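Local atomic coordinates of surface layer protein (Geobacillus stearothermophilus, PDB entry 2RA1), a protein that probably assembles with copies of itself into the surface layer coating the bacterial cell, and appears to bind sugar through its N-terminal part, the piece present here. Residues Ile333-Asn338 and Val392-Lys397; Ala345-Lys350 and Gly379-Thr384. One frame throughout, in Å; residues are numbered along the deposited sequence.

Interaction 1. Residues Ile333-Asn338 and Val392-Lys397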
# COMPACT_ATOMS: atom_id res chain seq x y z
N ILE A 333 -6.22 47.20 4.35
CA ILE A 333 -4.97 46.76 3.79
C ILE A 333 -3.82 47.16 4.69
O ILE A 333 -3.78 48.29 5.18
CB ILE A 333 -4.75 47.28 2.36
CG1 ILE A 333 -3.54 46.59 1.74
CG2 ILE A 333 -4.60 48.78 2.34
CD1 ILE A 333 -3.14 47.11 0.41
N THR A 334 -2.91 46.22 4.93
CA THR A 334 -1.74 46.48 5.76
C THR A 334 -0.49 45.76 5.25
O THR A 334 -0.60 44.75 4.55
CB THR A 334 -1.98 46.06 7.20
OG1 THR A 334 -2.26 44.66 7.23
CG2 THR A 334 -3.17 46.81 7.79
N PHE A 335 0.67 46.29 5.61
CA PHE A 335 1.95 45.67 5.34
C PHE A 335 2.17 44.57 6.37
O PHE A 335 1.82 44.72 7.55
CB PHE A 335 3.06 46.72 5.40
CG PHE A 335 3.20 47.52 4.14
CD1 PHE A 335 2.73 48.82 4.06
CD2 PHE A 335 3.77 46.95 3.01
CE1 PHE A 335 2.84 49.55 2.88
CE2 PHE A 335 3.88 47.66 1.83
CZ PHE A 335 3.40 48.96 1.77
N ASN A 336 2.73 43.45 5.93
CA ASN A 336 2.80 42.28 6.80
C ASN A 336 3.77 42.47 7.96
O ASN A 336 3.56 41.94 9.06
CB ASN A 336 3.11 41.04 5.99
CG ASN A 336 2.06 40.77 4.96
OD1 ASN A 336 0.93 41.23 5.09
ND2 ASN A 336 2.41 40.03 3.92
N PHE A 337 4.83 43.23 7.72
CA PHE A 337 5.80 43.44 8.78
C PHE A 337 6.27 44.88 8.82
O PHE A 337 6.02 45.65 7.89
CB PHE A 337 6.99 42.50 8.59
CG PHE A 337 6.61 41.13 8.15
CD1 PHE A 337 6.69 40.77 6.81
CD2 PHE A 337 6.17 40.19 9.07
CE1 PHE A 337 6.33 39.49 6.40
CE2 PHE A 337 5.82 38.91 8.68
CZ PHE A 337 5.89 38.56 7.34
N ASN A 338 6.98 45.24 9.88
CA ASN A 338 7.54 46.58 10.00
C ASN A 338 8.80 46.75 9.16
O ASN A 338 9.47 47.77 9.25
CB ASN A 338 7.80 46.94 11.48
CG ASN A 338 8.80 46.00 12.14
OD1 ASN A 338 9.12 44.94 11.60
ND2 ASN A 338 9.29 46.37 13.32
N VAL A 392 6.70 53.52 1.67
CA VAL A 392 5.87 52.87 0.67
C VAL A 392 4.41 53.07 1.03
O VAL A 392 4.06 53.38 2.18
CB VAL A 392 6.16 51.36 0.60
CG1 VAL A 392 7.57 51.11 0.09
CG2 VAL A 392 6.01 50.74 1.98
N ASN A 393 3.55 52.89 0.03
CA ASN A 393 2.12 53.12 0.16
C ASN A 393 1.36 52.16 -0.76
O ASN A 393 1.47 52.23 -1.98
CB ASN A 393 1.81 54.56 -0.20
CG ASN A 393 0.36 54.92 0.01
OD1 ASN A 393 -0.55 54.13 -0.29
ND2 ASN A 393 0.13 56.12 0.53
N ALA A 394 0.62 51.23 -0.18
CA ALA A 394 -0.21 50.35 -0.97
C ALA A 394 -1.67 50.83 -0.93
O ALA A 394 -2.23 51.10 0.14
CB ALA A 394 -0.09 48.91 -0.49
N THR A 395 -2.27 50.95 -2.11
CA THR A 395 -3.67 51.31 -2.23
C THR A 395 -4.30 50.28 -3.14
O THR A 395 -3.73 49.92 -4.16
CB THR A 395 -3.87 52.73 -2.83
OG1 THR A 395 -3.31 53.71 -1.96
CG2 THR A 395 -5.35 53.04 -2.99
N VAL A 396 -5.46 49.75 -2.74
CA VAL A 396 -6.21 48.84 -3.60
C VAL A 396 -6.88 49.67 -4.67
O VAL A 396 -7.72 50.53 -4.36
CB VAL A 396 -7.30 48.09 -2.82
CG1 VAL A 396 -8.09 47.22 -3.77
CG2 VAL A 396 -6.70 47.25 -1.73
N LYS A 397 -6.52 49.45 -5.92
CA LYS A 397 -7.08 50.26 -6.99
C LYS A 397 -8.52 49.84 -7.24
O LYS A 397 -8.83 48.64 -7.18
CB LYS A 397 -6.25 50.11 -8.27
CG LYS A 397 -6.59 51.13 -9.35
CD LYS A 397 -6.06 50.70 -10.72
CE LYS A 397 -6.75 49.44 -11.21
NZ LYS A 397 -6.63 49.24 -12.69

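Interaction 2. Residues Ala345-Lys350 and Gly379-Thr384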
# COMPACT_ATOMS: atom_id res chain seq x y z
N ALA A 345 15.52 43.94 -5.95
CA ALA A 345 14.16 43.91 -6.51
C ALA A 345 13.18 43.18 -5.59
O ALA A 345 13.01 41.96 -5.67
CB ALA A 345 14.16 43.31 -7.93
N VAL A 346 12.54 43.95 -4.71
CA VAL A 346 11.58 43.44 -3.75
C VAL A 346 10.15 43.70 -4.26
O VAL A 346 9.76 44.84 -4.46
CB VAL A 346 11.79 44.16 -2.39
CG1 VAL A 346 10.67 43.85 -1.41
CG2 VAL A 346 13.16 43.82 -1.80
N ASP A 347 9.40 42.64 -4.49
CA ASP A 347 8.00 42.74 -4.91
C ASP A 347 7.11 43.13 -3.73
O ASP A 347 6.88 42.34 -2.82
CB ASP A 347 7.55 41.40 -5.50
CG ASP A 347 6.13 41.43 -6.06
OD1 ASP A 347 5.41 42.40 -5.79
OD2 ASP A 347 5.73 40.48 -6.75
N LEU A 348 6.61 44.36 -3.75
CA LEU A 348 5.77 44.87 -2.69
C LEU A 348 4.40 44.18 -2.48
O LEU A 348 3.84 44.24 -1.39
CB LEU A 348 5.57 46.37 -2.89
CG LEU A 348 6.84 47.19 -2.66
CD1 LEU A 348 6.54 48.66 -2.82
CD2 LEU A 348 7.39 46.93 -1.28
N THR A 349 3.86 43.55 -3.53
CA THR A 349 2.60 42.81 -3.40
C THR A 349 2.72 41.58 -2.48
O THR A 349 1.73 41.06 -1.98
CB THR A 349 2.02 42.37 -4.78
OG1 THR A 349 2.93 41.48 -5.41
CG2 THR A 349 1.83 43.57 -5.68
N LYS A 350 3.94 41.13 -2.23
CA LYS A 350 4.16 39.97 -1.38
C LYS A 350 4.23 40.40 0.08
O LYS A 350 4.41 39.57 0.95
CB LYS A 350 5.48 39.30 -1.76
CG LYS A 350 5.61 38.98 -3.24
CD LYS A 350 4.93 37.67 -3.61
CE LYS A 350 4.41 37.67 -5.04
NZ LYS A 350 3.10 38.41 -5.20
N GLY A 379 5.62 48.71 -11.53
CA GLY A 379 4.62 49.21 -10.60
C GLY A 379 4.63 48.60 -9.19
O GLY A 379 3.82 49.01 -8.35
N LYS A 380 5.55 47.66 -8.92
CA LYS A 380 5.53 46.91 -7.67
C LYS A 380 6.89 46.52 -7.08
O LYS A 380 6.95 46.19 -5.90
CB LYS A 380 4.65 45.65 -7.80
CG LYS A 380 5.25 44.56 -8.67
CD LYS A 380 4.19 43.56 -9.11
CE LYS A 380 4.78 42.45 -9.95
NZ LYS A 380 3.77 41.71 -10.74
N PHE A 381 7.96 46.57 -7.87
CA PHE A 381 9.30 46.22 -7.38
C PHE A 381 10.11 47.43 -6.92
O PHE A 381 10.15 48.45 -7.62
CB PHE A 381 10.09 45.52 -8.47
CG PHE A 381 9.64 44.12 -8.75
CD1 PHE A 381 8.74 43.86 -9.79
CD2 PHE A 381 10.11 43.06 -8.00
CE1 PHE A 381 8.33 42.57 -10.06
CE2 PHE A 381 9.69 41.75 -8.27
CZ PHE A 381 8.80 41.51 -9.29
N ILE A 382 10.76 47.32 -5.77
CA ILE A 382 11.75 48.33 -5.37
C ILE A 382 13.13 47.77 -4.98
O ILE A 382 13.26 46.63 -4.57
CB ILE A 382 11.25 49.30 -4.26
CG1 ILE A 382 10.90 48.56 -2.96
CG2 ILE A 382 10.08 50.14 -4.75
CD1 ILE A 382 10.82 49.48 -1.74
N ASN A 383 14.14 48.61 -5.11
CA ASN A 383 15.51 48.25 -4.76
C ASN A 383 15.88 48.81 -3.39
O ASN A 383 16.00 50.02 -3.21
CB ASN A 383 16.44 48.81 -5.83
CG ASN A 383 17.88 48.35 -5.66
OD1 ASN A 383 18.31 48.01 -4.57
ND2 ASN A 383 18.61 48.34 -6.76
N THR A 384 16.06 47.93 -2.40
CA THR A 384 16.31 48.37 -1.03
C THR A 384 17.78 48.24 -0.63
O THR A 384 18.15 48.52 0.51
CB THR A 384 15.46 47.58 0.00
OG1 THR A 384 15.73 46.18 -0.13
CG2 THR A 384 13.97 47.81 -0.23

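Interaction 1. Residues Ile333-Asn338 and Val392-Lys397
Ile333 reaches across to the strand 392-397 with its delta methyl: CD1 rests on Ala394 CB at 3.7 Å and brushes Val396 CG2 at 4.2 Å. The branch gets there because it is fully extended, with CG1 anti to the backbone N (chi1 -170°) and CD1 continuing the same line; CG2 and CD1 both lie beside the Ala394 carbonyl oxygen. Two residues on, Phe335 sends its ring tip across in the same direction. CZ approaches Ala394 CB at 4.2 Å, and the backbone N of Asn393 lies near the plane of the ring at its edge. The ring also leans obliquely on the CG2 branch of Val392, modelled too tightly there for its exact spacing to be trusted. No hydrogen bond spans the two segments: the arrangement is consistent with the packing of two sheets in a beta sandwich, in which strand 332-335, paired with 352-355, crosses over strand 389-397 of the other sheet, their axes 7.8 Å apart and running roughly antiparallel. The small side chain of Ala394 lets both larger residues in close. Val352 from the neighbouring strand also touches Ile333, Phe335 and Ala394, and Leu408 meets both Phe335 and Val392.

Interaction 2. Residues Ala345-Lys350 and Gly379-Thr384
Asp347 and Phe381 face each other as a non-hydrogen-bonded antiparallel pair, and the aspartate repays following outward. Its CB sits against Phe381 CE2 at 3.5 Å. CG comes next, over one face of the same ring, with the carboxylate plane turned 44° from the ring plane. CG anti to the backbone N (chi1 -176°) aims the carboxylate forward along its own chain, where OD1 accepts two bonds from one face of its plane: Thr349 N at 3.0 Å, which makes an Asx turn, and Thr349 OG1 at 2.7 Å. The aliphatic part of Lys380 crosses obliquely beside OD1, its CG 3.6 Å away. At the tip, OD2 lies by Lys380 CE and Phe381 CZ and has a long salt bridge to Lys350 NZ (3.7 Å); that ammonium also donates to Thr349 OG1. With an alanine here, Thr349 N and OG1 would probably lose their shared acceptor, leaving the turn into the 3-10 segment 348-350 less firmly set and Lys350 without its carboxylate.

The backbones are joined by three bonds. Val346 N to Ile382 O (2.8 Å) and Ile382 N to Val346 O form the hydrogen-bonded pair, and Leu348 N to Lys380 O, also 2.8 Å and nearly straight at 171°, carries the pairing past the short strands. Val346 and Ile382 occupy the sheet face away from Asp347 and Phe381, and Leu348, just beyond the strand, brings CD2 to Ile382 CG1 at 4.2 Å. That apolar face looks inward, where Ile382 reaches Val390 of strand 389-397. Leu348, Thr349 and Lys380 each touch Phe370 of strand 367-372.

Overall arrangement
Interaction 2 is nested along the chain inside the loop closed by interaction 1, and their centres lie about 12 Å apart. Interaction 1 is buried and apolar, with no hydrogen bond between its segments, apparently one sheet stacked on another. Interaction 2 is partly buried, with main-chain bonds pairing two short strands edge to edge and a polar cluster around Asp347, beside the Phe381 ring. Strand 389-397 is common ground: Val392, which faces Phe335, also touches Leu348 CD1 with its CG1 at 3.9 Å. The inner face of the short pair 346-347/381-382 thus joins the hydrophobic interior to which interaction 1 belongs.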